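Local coordinates for HpcH/HpaI aldolase/citrate lyase family protein (Burkholderia cenocepacia, PDB 4MF4) that is of unknown function but belongs to the HpcH/HpaI aldolase/citrate lyase family, whose members are built on a TIM barrel, at residues Ile109-Ala115 and Arg176-Thr180; Val171-Glu175 and Arg214-Ala218; Val159-Val165 and Val183-Gly189; Ala225-Gly231 and Tyr244-Ser250. All blocks are in the same frame, centred on the assembly; numbering follows the deposited sequence.

In the fold
All four contacts belong to one eight-stranded parallel barrel ringed by helices. Contact 3 joins strands 160-165 and 185-188, and contact 4 joins strands 225-230 and 246-251; their centres lie about 11 Å apart, and strands 185-188 and 225-230, neighbours in the sheet, connect them. Contacts 1 and 2 sit in the outer layer, their centres about 10 Å apart, and share helix 174-178, which meets the start of helix 112-121 on one flank and helix 206-222 on another. Along the chain, contacts 1, 2 and 3 interlock, their segments alternating, whereas contact 4 follows all of them. Helix-to-helix packing thus encloses the strand ladders, as expected of a TIM barrel.

Contact 1 (Ile109-Ala115 and Arg176-Thr180); sequences IETPDDA and RIAAT
Pro112 lays its ring against Arg176, with CG over one face of the guanidinium group and 3.8 Å from Arg176 NH1. A bend at chi3 (81°) folds the arginine chain back over the proline, whose CG also meets Arg176 CB, while a salt bridge to Glu173 ties down the charged end. Ile177 crosses Pro112 at about a right angle and packs against the turn leading into helix 112-121: its CG1 is 3.7 Å from Thr111 C, and its CD1 extends to the preceding peptide, 3.9 Å from Glu110 C. The other branch, Ile177 CG2, meets Ala115 CB at 4.1 Å. Thr180 brings OG1 to within 3.9 Å of Pro112 CB, and one water hydrogen-bonds to both Thr180 OG1 and Pro112 O.

The turn is held by its own polar groups. Thr111 and Asp114 form a capping box at the start of helix 112-121, with Asp114 N donating to Thr111 OG1 at 3.0 Å, and Asp114 OD2 takes up Glu110 N through its anti lone pair. The contact therefore joins two elements of the barrel's outer layer, the start of helix 112-121 and the end of helix 174-178. Since the capping bonds stay within the turn, what passes between the segments is mainly van der Waals packing of aliphatic groups, with a proline carbon laid on a guanidinium face and one bridging water.

Contact 2 (Val171-Glu175 and Arg214-Ala218); sequences VDEVE and RVLAA
Glu175 OE2 is gripped from two directions: Arg214 NE donates to it at 2.9 Å, and a water that also donates to Arg214 O gives it a second bond. The other carboxylate oxygen, Glu175 OE1, receives Arg214 NH2 at 2.9 Å in a nearly straight bond (173°). The arginine thus holds the glutamate side-on, through NE and one terminal nitrogen, and both oxygens use their syn lone pairs. Carboxylate and guanidinium are nearly coplanar. An extended arginine chain, with CG anti to the backbone N (chi1 -174°), carries the group across to this partner, whereas the glutamate bends at chi2 to meet it. Asp172 adds a longer salt bridge, Asp172 OD1 to Arg214 NH1 at 3.5 Å, its carboxylate turned 61° from the guanidinium.

In the helical layer of the TIM barrel, this network spans from helix 206-222 to the broken helical run formed by helices 168-172 and 174-178. Arg214 acts as a knob into a hole made by Val171, Asp172, Val174 and Glu175, and Val171 O lies over the centre of its guanidinium face, 3.3 Å from Arg214 CZ. Deeper in, Val174 CG1 packs on Ala218 CB at 3.7 Å, and Val174 CG2 meets Val215 CG1 at 4.2 Å. Beneath them lies strand 185-188: Val174 rests on Leu186, and Val215 on Val188.

Contact 3 (Val159-Val165 and Val183-Gly189); sequences VAVIVQV and VDCLFVG
Val163 N donates to Cys185 O at 3.1 Å, and Val163 O accepts from Phe187 N at 2.8 Å, so one residue carries two rungs of this parallel ladder. Val165 N continues it to Phe187 O, also at 2.8 Å. At the other end Asp184 folds back on Val161: Asp184 N donates to Val161 O while Asp184 OD2 takes Val161 N at 2.9 Å, clamping that residue through both its amide and its carbonyl.

These strands, 160-165 and 185-188, are the fifth and sixth of the TIM barrel. Ile162, Gln164 and Phe187 point into its interior, where Ile162 CG2 packs on Phe187 CB at 3.6 Å. Gln164 and Phe187 both set CG anti to the backbone N (chi1 -170° and -171°) and so lie side by side, amide and ring planes 78° apart, with Gln164 CG at the ring edge, 4.0 Å from Phe187 CD1. On the helix-facing side Val163 CG2 meets Leu186 CD2 at 3.8 Å.

Farther out, Arg21 forms a salt bridge with Asp184 OD1, and Arg84 donates to Gln164 OE1, fixing the amide near a bound 1,2-ethanediol. Leu246 and Thr248 of strand 246-251 back the phenylalanine from within the barrel, while helix 174-178 covers Val163 and Leu186 through Ile177.

Contact 4 (Ala225-Gly231 and Tyr244-Ser250); sequences AVGIFAG and YRLITVS
The last beta-alpha-beta unit of the TIM barrel, strand 225-230, helix 233-242 and strand 246-251, is joined here along its two parallel strands. Val226 O opens the ladder by accepting from two successive amides, Arg245 N at 2.9 Å and Leu246 N at 3.1 Å. Ile228 O is likewise doubly bound: Thr248 N reaches it in a nearly straight bond (N-H...O 171°, 2.9 Å), and Thr248 OG1 donates from above the carbonyl plane at 3.2 Å. Ala230 N then bonds to Thr248 O.

On the helix-facing side, Ile228 crosses Tyr244 at a slant. With CG1 anti to the backbone N (chi1 -169°), the isoleucine brings CD1 over the tyrosine face, 4.0 Å from the ring centroid, in a CH-pi contact displaced toward the rim. Val226 CG1 touches the same ring at Tyr244 CD1, 3.6 Å away. The ring also meets Tyr239 of helix 233-242 edge-to-face. Toward the barrel interior, Phe229 CD2 packs on Thr248 CG2 at 3.6 Å; Phe229 borders a bound 1,2-ethanediol and touches Met139 of a third subunit.

Thr248 therefore does two jobs, its methyl packing against the phenylalanine ring while its hydroxyl is spent on a strand carbonyl. That bond may help hold the threonine's rotation and gives its buried hydroxyl a partner.

Contact 1 (Ile109-Ala115 and Arg176-Thr180)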
loop_
_atom_site.group_PDB
_atom_site.type_symbol
_atom_site.label_atom_id
_atom_site.label_comp_id
_atom_site.label_asym_id
_atom_site.label_seq_id
_atom_site.Cartn_x
_atom_site.Cartn_y
_atom_site.Cartn_z
ATOM N N ILE A 109 -21.430 21.253 11.778
ATOM C CA ILE A 109 -22.353 21.094 12.915
ATOM C C ILE A 109 -23.238 22.348 12.915
ATOM O O ILE A 109 -22.724 23.452 13.090
ATOM C CB ILE A 109 -21.604 20.971 14.261
ATOM C CG1 ILE A 109 -20.794 19.667 14.336
ATOM C CG2 ILE A 109 -22.560 21.093 15.437
ATOM C CD1 ILE A 109 -21.598 18.392 14.405
ATOM N N GLU A 110 -24.544 22.177 12.736
ATOM C CA GLU A 110 -25.436 23.321 12.563
ATOM C C GLU A 110 -26.489 23.526 13.625
ATOM O O GLU A 110 -27.063 24.612 13.710
ATOM C CB GLU A 110 -26.136 23.173 11.235
ATOM C CG GLU A 110 -25.150 23.010 10.107
ATOM C CD GLU A 110 -25.823 23.186 8.769
ATOM O OE1 GLU A 110 -25.607 24.218 8.117
ATOM O OE2 GLU A 110 -26.618 22.292 8.408
ATOM N N THR A 111 -26.781 22.489 14.409
ATOM C CA THR A 111 -27.784 22.578 15.460
ATOM C C THR A 111 -27.291 21.946 16.754
ATOM O O THR A 111 -26.369 21.166 16.750
ATOM C CB THR A 111 -29.060 21.832 15.042
ATOM O OG1 THR A 111 -28.754 20.447 14.883
ATOM C CG2 THR A 111 -29.606 22.377 13.688
ATOM N N PRO A 112 -27.936 22.271 17.877
ATOM C CA PRO A 112 -27.490 21.634 19.068
ATOM C C PRO A 112 -27.789 20.131 19.005
ATOM O O PRO A 112 -27.046 19.386 19.578
ATOM C CB PRO A 112 -28.273 22.349 20.186
ATOM C CG PRO A 112 -29.364 23.089 19.521
ATOM C CD PRO A 112 -28.873 23.375 18.138
ATOM N N ASP A 113 -28.829 19.699 18.289
ATOM C CA ASP A 113 -29.040 18.232 18.054
ATOM C C ASP A 113 -27.887 17.573 17.328
ATOM O O ASP A 113 -27.488 16.522 17.720
ATOM C CB ASP A 113 -30.355 17.916 17.327
ATOM C CG ASP A 113 -31.547 18.042 18.240
ATOM O OD1 ASP A 113 -31.332 18.327 19.437
ATOM O OD2 ASP A 113 -32.701 17.860 17.786
ATOM N N ASP A 114 -27.342 18.200 16.300
ATOM C CA ASP A 114 -26.154 17.684 15.642
ATOM C C ASP A 114 -24.987 17.516 16.632
ATOM O O ASP A 114 -24.286 16.539 16.600
ATOM C CB ASP A 114 -25.651 18.672 14.551
ATOM C CG ASP A 114 -26.580 18.784 13.331
ATOM O OD1 ASP A 114 -27.514 17.983 13.174
ATOM O OD2 ASP A 114 -26.375 19.721 12.555
ATOM N N ALA A 115 -24.742 18.542 17.442
ATOM C CA ALA A 115 -23.637 18.554 18.411
ATOM C C ALA A 115 -23.818 17.451 19.455
ATOM O O ALA A 115 -22.884 16.686 19.733
ATOM C CB ALA A 115 -23.562 19.923 19.099
ATOM N N ARG A 176 -26.611 27.813 21.800
ATOM C CA ARG A 176 -27.157 26.509 22.252
ATOM C C ARG A 176 -26.200 25.338 21.917
ATOM O O ARG A 176 -26.168 24.323 22.631
ATOM C CB ARG A 176 -28.526 26.266 21.611
ATOM C CG ARG A 176 -29.626 27.252 22.037
ATOM C CD ARG A 176 -30.757 27.278 21.004
ATOM N NE ARG A 176 -31.693 26.158 21.190
ATOM C CZ ARG A 176 -32.312 25.465 20.219
ATOM N NH1 ARG A 176 -32.102 25.706 18.931
ATOM N NH2 ARG A 176 -33.134 24.485 20.550
ATOM N N ILE A 177 -25.468 25.448 20.796
ATOM C CA ILE A 177 -24.392 24.489 20.503
ATOM C C ILE A 177 -23.317 24.536 21.595
ATOM O O ILE A 177 -22.913 23.510 22.126
ATOM C CB ILE A 177 -23.776 24.729 19.124
ATOM C CG1 ILE A 177 -24.820 24.396 18.053
ATOM C CG2 ILE A 177 -22.519 23.870 18.933
ATOM C CD1 ILE A 177 -24.468 24.874 16.675
ATOM N N ALA A 178 -22.888 25.735 21.958
ATOM C CA ALA A 178 -21.896 25.904 23.021
ATOM C C ALA A 178 -22.326 25.322 24.371
ATOM O O ALA A 178 -21.487 24.812 25.112
ATOM C CB ALA A 178 -21.577 27.361 23.182
ATOM N N ALA A 179 -23.614 25.404 24.676
ATOM C CA ALA A 179 -24.150 24.895 25.949
ATOM C C ALA A 179 -24.403 23.393 25.919
ATOM O O ALA A 179 -24.775 22.815 26.939
ATOM C CB ALA A 179 -25.433 25.609 26.302
ATOM N N THR A 180 -24.179 22.738 24.778
ATOM C CA THR A 180 -24.335 21.270 24.698
ATOM C C THR A 180 -23.254 20.560 25.524
ATOM O O THR A 180 -22.037 20.704 25.248
ATOM C CB THR A 180 -24.263 20.775 23.238
ATOM O OG1 THR A 180 -25.336 21.348 22.489
ATOM C CG2 THR A 180 -24.352 19.271 23.134
HETATM O O HOH W 1 -27.636 19.750 22.733
#

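Contact 2 (Val171-Glu175 and Arg214-Ala218)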
loop_
_atom_site.group_PDB
_atom_site.type_symbol
_atom_site.label_atom_id
_atom_site.label_comp_id
_atom_site.label_asym_id
_atom_site.label_seq_id
_atom_site.Cartn_x
_atom_site.Cartn_y
_atom_site.Cartn_z
ATOM N N VAL A 171 -24.423 29.423 12.983
ATOM C CA VAL A 171 -24.153 30.665 13.690
ATOM C C VAL A 171 -25.376 31.103 14.514
ATOM O O VAL A 171 -25.217 31.497 15.672
ATOM C CB VAL A 171 -23.653 31.796 12.771
ATOM C CG1 VAL A 171 -23.425 33.050 13.598
ATOM C CG2 VAL A 171 -22.329 31.406 12.094
ATOM N N ASP A 172 -26.581 30.961 13.965
ATOM C CA ASP A 172 -27.796 31.337 14.708
ATOM C C ASP A 172 -27.996 30.451 15.947
ATOM O O ASP A 172 -28.560 30.893 16.942
ATOM C CB ASP A 172 -29.036 31.254 13.819
ATOM C CG ASP A 172 -29.023 32.278 12.697
ATOM O OD1 ASP A 172 -28.823 33.489 12.964
ATOM O OD2 ASP A 172 -29.224 31.870 11.540
ATOM N N GLU A 173 -27.493 29.216 15.879
ATOM C CA GLU A 173 -27.691 28.219 16.896
ATOM C C GLU A 173 -26.496 28.114 17.836
ATOM O O GLU A 173 -26.487 27.267 18.710
ATOM C CB GLU A 173 -27.941 26.842 16.194
ATOM C CG GLU A 173 -29.309 26.677 15.527
ATOM C CD GLU A 173 -30.416 26.450 16.559
ATOM O OE1 GLU A 173 -31.344 25.668 16.311
ATOM O OE2 GLU A 173 -30.330 27.002 17.657
ATOM N N VAL A 174 -25.508 29.000 17.698
ATOM C CA VAL A 174 -24.201 28.783 18.305
ATOM C C VAL A 174 -24.174 28.855 19.830
ATOM O O VAL A 174 -23.405 28.148 20.467
ATOM C CB VAL A 174 -23.116 29.692 17.731
ATOM C CG1 VAL A 174 -23.308 31.131 18.182
ATOM C CG2 VAL A 174 -21.731 29.193 18.183
ATOM N N GLU A 175 -25.025 29.675 20.432
ATOM C CA GLU A 175 -25.063 29.724 21.883
ATOM C C GLU A 175 -25.601 28.376 22.429
ATOM O O GLU A 175 -25.079 27.846 23.387
ATOM C CB GLU A 175 -25.866 30.946 22.386
ATOM C CG GLU A 175 -25.250 32.297 21.938
ATOM C CD GLU A 175 -25.639 32.753 20.521
ATOM O OE1 GLU A 175 -26.506 32.107 19.860
ATOM O OE2 GLU A 175 -25.080 33.785 20.034
ATOM N N ARG A 214 -19.526 36.572 16.463
ATOM C CA ARG A 214 -20.580 35.929 17.237
ATOM C C ARG A 214 -20.173 34.587 17.807
ATOM O O ARG A 214 -20.461 34.287 18.964
ATOM C CB ARG A 214 -21.902 35.790 16.450
ATOM C CG ARG A 214 -23.039 35.263 17.317
ATOM C CD ARG A 214 -24.373 35.271 16.592
ATOM N NE ARG A 214 -25.377 34.434 17.258
ATOM C CZ ARG A 214 -26.602 34.231 16.788
ATOM N NH1 ARG A 214 -26.998 34.786 15.648
ATOM N NH2 ARG A 214 -27.440 33.481 17.467
ATOM N N VAL A 215 -19.488 33.775 17.007
ATOM C CA VAL A 215 -19.099 32.446 17.451
ATOM C C VAL A 215 -18.077 32.554 18.595
ATOM O O VAL A 215 -18.178 31.892 19.639
ATOM C CB VAL A 215 -18.492 31.633 16.256
ATOM C CG1 VAL A 215 -17.932 30.320 16.747
ATOM C CG2 VAL A 215 -19.546 31.370 15.193
ATOM N N LEU A 216 -17.057 33.374 18.383
ATOM C CA LEU A 216 -16.066 33.643 19.449
ATOM C C LEU A 216 -16.715 34.125 20.757
ATOM O O LEU A 216 -16.354 33.669 21.862
ATOM C CB LEU A 216 -15.045 34.674 18.948
ATOM C CG LEU A 216 -13.997 35.199 19.947
ATOM C CD1 LEU A 216 -13.141 34.021 20.402
ATOM C CD2 LEU A 216 -13.121 36.277 19.330
ATOM N N ALA A 217 -17.658 35.063 20.638
ATOM C CA ALA A 217 -18.320 35.647 21.807
ATOM C C ALA A 217 -19.154 34.608 22.490
ATOM O O ALA A 217 -19.212 34.538 23.728
ATOM C CB ALA A 217 -19.176 36.836 21.398
ATOM N N ALA A 218 -19.809 33.768 21.695
ATOM C CA ALA A 218 -20.581 32.662 22.301
ATOM C C ALA A 218 -19.711 31.755 23.158
ATOM O O ALA A 218 -20.085 31.335 24.254
ATOM C CB ALA A 218 -21.309 31.866 21.241
HETATM O O HOH W 2 -22.529 35.170 20.620
#

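Contact 3 (Val159-Val165 and Val183-Gly189)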
loop_
_atom_site.group_PDB
_atom_site.type_symbol
_atom_site.label_atom_id
_atom_site.label_comp_id
_atom_site.label_asym_id
_atom_site.label_seq_id
_atom_site.Cartn_x
_atom_site.Cartn_y
_atom_site.Cartn_z
ATOM N N VAL A 159 -11.948 11.535 25.997
ATOM C CA VAL A 159 -12.344 11.895 24.625
ATOM C C VAL A 159 -12.830 13.335 24.568
ATOM O O VAL A 159 -13.711 13.742 25.340
ATOM C CB VAL A 159 -13.447 10.974 24.084
ATOM C CG1 VAL A 159 -13.853 11.408 22.687
ATOM C CG2 VAL A 159 -12.963 9.547 24.027
ATOM N N ALA A 160 -12.233 14.123 23.681
ATOM C CA ALA A 160 -12.645 15.497 23.448
ATOM C C ALA A 160 -13.332 15.697 22.105
ATOM O O ALA A 160 -12.967 15.078 21.118
ATOM C CB ALA A 160 -11.451 16.415 23.563
ATOM N N VAL A 161 -14.353 16.552 22.096
ATOM C CA VAL A 161 -15.149 16.807 20.909
ATOM C C VAL A 161 -15.034 18.290 20.530
ATOM O O VAL A 161 -15.299 19.189 21.328
ATOM C CB VAL A 161 -16.617 16.414 21.112
ATOM C CG1 VAL A 161 -17.495 16.849 19.935
ATOM C CG2 VAL A 161 -16.757 14.923 21.392
ATOM N N ILE A 162 -14.637 18.510 19.289
ATOM C CA ILE A 162 -14.571 19.824 18.648
ATOM C C ILE A 162 -15.627 19.857 17.528
ATOM O O ILE A 162 -15.650 18.970 16.630
ATOM C CB ILE A 162 -13.197 20.086 18.001
ATOM C CG1 ILE A 162 -12.069 19.876 19.007
ATOM C CG2 ILE A 162 -13.149 21.507 17.440
ATOM C CD1 ILE A 162 -10.665 19.946 18.438
ATOM N N VAL A 163 -16.509 20.859 17.586
ATOM C CA VAL A 163 -17.568 21.023 16.573
ATOM C C VAL A 163 -17.235 22.207 15.657
ATOM O O VAL A 163 -16.949 23.311 16.125
ATOM C CB VAL A 163 -18.957 21.175 17.196
ATOM C CG1 VAL A 163 -19.308 19.889 17.929
ATOM C CG2 VAL A 163 -19.078 22.351 18.155
ATOM N N GLN A 164 -17.256 21.963 14.362
ATOM C CA GLN A 164 -16.964 23.005 13.438
ATOM C C GLN A 164 -18.267 23.741 13.120
ATOM O O GLN A 164 -19.249 23.123 12.719
ATOM C CB GLN A 164 -16.281 22.417 12.200
ATOM C CG GLN A 164 -15.716 23.464 11.291
ATOM C CD GLN A 164 -14.704 22.907 10.248
ATOM O OE1 GLN A 164 -14.390 21.714 10.208
ATOM N NE2 GLN A 164 -14.246 23.781 9.383
ATOM N N VAL A 165 -18.282 25.055 13.334
ATOM C CA VAL A 165 -19.482 25.853 13.097
ATOM C C VAL A 165 -19.233 26.625 11.806
ATOM O O VAL A 165 -18.392 27.505 11.745
ATOM C CB VAL A 165 -19.777 26.788 14.270
ATOM C CG1 VAL A 165 -21.075 27.548 14.031
ATOM C CG2 VAL A 165 -19.879 26.001 15.563
ATOM N N VAL A 183 -19.362 19.305 24.425
ATOM C CA VAL A 183 -18.704 20.141 23.412
ATOM C C VAL A 183 -17.520 20.845 24.074
ATOM O O VAL A 183 -17.704 21.685 24.947
ATOM C CB VAL A 183 -19.667 21.192 22.800
ATOM C CG1 VAL A 183 -18.909 22.273 22.013
ATOM C CG2 VAL A 183 -20.666 20.498 21.913
ATOM N N ASP A 184 -16.295 20.494 23.693
ATOM C CA ASP A 184 -15.100 21.048 24.373
ATOM C C ASP A 184 -14.518 22.240 23.596
ATOM O O ASP A 184 -13.703 22.981 24.132
ATOM C CB ASP A 184 -14.014 19.988 24.554
ATOM C CG ASP A 184 -14.511 18.742 25.301
ATOM O OD1 ASP A 184 -15.055 18.895 26.440
ATOM O OD2 ASP A 184 -14.404 17.623 24.741
ATOM N N CYS A 185 -14.926 22.446 22.341
ATOM C CA CYS A 185 -14.388 23.547 21.574
ATOM C C CYS A 185 -15.290 23.877 20.409
ATOM O O CYS A 185 -15.773 22.962 19.769
ATOM C CB CYS A 185 -13.034 23.123 20.999
ATOM S SG CYS A 185 -12.168 24.452 20.108
ATOM N N LEU A 186 -15.468 25.159 20.097
ATOM C CA LEU A 186 -16.187 25.565 18.899
ATOM C C LEU A 186 -15.129 25.919 17.882
ATOM O O LEU A 186 -14.260 26.731 18.189
ATOM C CB LEU A 186 -17.059 26.796 19.143
ATOM C CG LEU A 186 -18.088 26.744 20.247
ATOM C CD1 LEU A 186 -18.675 28.130 20.524
ATOM C CD2 LEU A 186 -19.155 25.727 19.912
ATOM N N PHE A 187 -15.196 25.367 16.666
ATOM C CA PHE A 187 -14.151 25.674 15.683
ATOM C C PHE A 187 -14.701 26.427 14.475
ATOM O O PHE A 187 -15.639 25.988 13.846
ATOM C CB PHE A 187 -13.474 24.371 15.275
ATOM C CG PHE A 187 -12.242 24.554 14.426
ATOM C CD1 PHE A 187 -12.353 24.647 13.066
ATOM C CD2 PHE A 187 -10.992 24.563 14.994
ATOM C CE1 PHE A 187 -11.231 24.752 12.279
ATOM C CE2 PHE A 187 -9.855 24.679 14.218
ATOM C CZ PHE A 187 -9.978 24.749 12.859
ATOM N N VAL A 188 -14.138 27.588 14.187
ATOM C CA VAL A 188 -14.489 28.359 12.977
ATOM C C VAL A 188 -13.572 28.058 11.784
ATOM O O VAL A 188 -12.345 28.262 11.851
ATOM C CB VAL A 188 -14.403 29.888 13.285
ATOM C CG1 VAL A 188 -14.813 30.711 12.074
ATOM C CG2 VAL A 188 -15.286 30.264 14.464
ATOM N N GLY A 189 -14.148 27.560 10.691
ATOM C CA GLY A 189 -13.434 27.503 9.414
ATOM C C GLY A 189 -13.836 28.707 8.550
ATOM O O GLY A 189 -14.919 28.716 8.007
#

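Contact 4 (Ala225-Gly231 and Tyr244-Ser250)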
loop_
_atom_site.group_PDB
_atom_site.type_symbol
_atom_site.label_atom_id
_atom_site.label_comp_id
_atom_site.label_asym_id
_atom_site.label_seq_id
_atom_site.Cartn_x
_atom_site.Cartn_y
_atom_site.Cartn_z
ATOM N N ALA A 225 -13.753 26.905 24.890
ATOM C CA ALA A 225 -12.720 27.249 23.941
ATOM C C ALA A 225 -13.230 27.465 22.537
ATOM O O ALA A 225 -14.071 26.714 22.064
ATOM C CB ALA A 225 -11.666 26.159 23.897
ATOM N N VAL A 226 -12.699 28.506 21.872
ATOM C CA VAL A 226 -12.932 28.663 20.449
ATOM C C VAL A 226 -11.658 28.479 19.627
ATOM O O VAL A 226 -10.600 28.919 20.028
ATOM C CB VAL A 226 -13.557 30.016 20.161
ATOM C CG1 VAL A 226 -13.958 30.122 18.695
ATOM C CG2 VAL A 226 -14.783 30.171 21.076
ATOM N N GLY A 227 -11.798 27.812 18.492
ATOM C CA GLY A 227 -10.677 27.558 17.588
ATOM C C GLY A 227 -10.965 28.125 16.207
ATOM O O GLY A 227 -12.106 28.461 15.903
ATOM N N ILE A 228 -9.945 28.146 15.358
ATOM C CA ILE A 228 -10.024 28.785 14.063
ATOM C C ILE A 228 -8.872 28.309 13.198
ATOM O O ILE A 228 -7.771 27.971 13.705
ATOM C CB ILE A 228 -10.007 30.340 14.230
ATOM C CG1 ILE A 228 -10.358 31.044 12.908
ATOM C CG2 ILE A 228 -8.700 30.783 14.809
ATOM C CD1 ILE A 228 -10.763 32.492 13.054
ATOM N N PHE A 229 -9.136 28.243 11.894
ATOM C CA PHE A 229 -8.116 27.940 10.906
ATOM C C PHE A 229 -7.605 29.277 10.411
ATOM O O PHE A 229 -8.380 30.038 9.814
ATOM C CB PHE A 229 -8.695 27.126 9.716
ATOM C CG PHE A 229 -7.645 26.684 8.727
ATOM C CD1 PHE A 229 -7.278 27.514 7.676
ATOM C CD2 PHE A 229 -6.957 25.511 8.907
ATOM C CE1 PHE A 229 -6.280 27.143 6.780
ATOM C CE2 PHE A 229 -5.951 25.129 8.022
ATOM C CZ PHE A 229 -5.623 25.957 6.958
ATOM N N ALA A 230 -6.314 29.554 10.627
ATOM C CA ALA A 230 -5.670 30.762 10.094
ATOM C C ALA A 230 -4.895 30.394 8.820
ATOM O O ALA A 230 -4.153 29.373 8.793
ATOM C CB ALA A 230 -4.746 31.374 11.132
ATOM N N GLY A 231 -5.083 31.211 7.777
ATOM C CA GLY A 231 -4.404 31.010 6.473
ATOM C C GLY A 231 -2.977 31.521 6.439
ATOM O O GLY A 231 -2.239 31.170 5.574
ATOM N N TYR A 244 -9.253 33.860 20.525
ATOM C CA TYR A 244 -9.284 32.492 20.101
ATOM C C TYR A 244 -8.149 31.732 20.815
ATOM O O TYR A 244 -7.040 32.261 20.971
ATOM C CB TYR A 244 -9.052 32.375 18.599
ATOM C CG TYR A 244 -10.189 32.864 17.743
ATOM C CD1 TYR A 244 -11.234 31.997 17.343
ATOM C CD2 TYR A 244 -10.241 34.196 17.343
ATOM C CE1 TYR A 244 -12.299 32.464 16.563
ATOM C CE2 TYR A 244 -11.271 34.654 16.554
ATOM C CZ TYR A 244 -12.300 33.793 16.174
ATOM O OH TYR A 244 -13.301 34.295 15.380
ATOM N N ARG A 245 -8.422 30.488 21.194
ATOM C CA ARG A 245 -7.435 29.607 21.852
ATOM C C ARG A 245 -6.849 28.480 20.951
ATOM O O ARG A 245 -5.601 28.322 20.843
ATOM C CB ARG A 245 -8.042 29.055 23.108
ATOM C CG ARG A 245 -8.223 30.159 24.159
ATOM C CD ARG A 245 -8.623 29.584 25.466
ATOM N NE ARG A 245 -7.532 28.733 25.942
ATOM C CZ ARG A 245 -7.696 27.573 26.553
ATOM N NH1 ARG A 245 -8.916 27.083 26.776
ATOM N NH2 ARG A 245 -6.634 26.884 26.906
ATOM N N LEU A 246 -7.701 27.753 20.228
ATOM C CA LEU A 246 -7.195 26.646 19.399
ATOM C C LEU A 246 -6.969 27.127 17.980
ATOM O O LEU A 246 -7.884 27.101 17.110
ATOM C CB LEU A 246 -8.169 25.482 19.431
ATOM C CG LEU A 246 -7.645 24.187 18.831
ATOM C CD1 LEU A 246 -6.924 23.356 19.887
ATOM C CD2 LEU A 246 -8.747 23.377 18.222
ATOM N N ILE A 247 -5.748 27.587 17.725
ATOM C CA ILE A 247 -5.443 28.305 16.506
ATOM C C ILE A 247 -4.588 27.430 15.592
ATOM O O ILE A 247 -3.517 26.987 16.009
ATOM C CB ILE A 247 -4.698 29.604 16.808
ATOM C CG1 ILE A 247 -5.590 30.531 17.635
ATOM C CG2 ILE A 247 -4.314 30.287 15.503
ATOM C CD1 ILE A 247 -4.924 31.809 18.094
ATOM N N THR A 248 -5.085 27.182 14.379
ATOM C CA THR A 248 -4.383 26.406 13.370
ATOM C C THR A 248 -3.531 27.376 12.563
ATOM O O THR A 248 -4.070 28.282 11.960
ATOM C CB THR A 248 -5.338 25.729 12.349
ATOM O OG1 THR A 248 -6.460 25.119 12.981
ATOM C CG2 THR A 248 -4.630 24.674 11.565
ATOM N N VAL A 249 -2.211 27.159 12.541
ATOM C CA VAL A 249 -1.265 27.977 11.777
ATOM C C VAL A 249 -1.088 27.362 10.386
ATOM O O VAL A 249 -0.030 26.793 10.050
ATOM C CB VAL A 249 0.100 28.152 12.516
ATOM C CG1 VAL A 249 0.949 29.213 11.850
ATOM C CG2 VAL A 249 -0.064 28.536 13.974
ATOM N N SER A 250 -2.156 27.450 9.595
ATOM C CA SER A 250 -2.220 26.902 8.244
ATOM C C SER A 250 -1.951 25.384 8.186
ATOM O O SER A 250 -2.278 24.664 9.114
ATOM C CB SER A 250 -1.313 27.715 7.310
ATOM O OG SER A 250 -1.544 27.451 5.930
#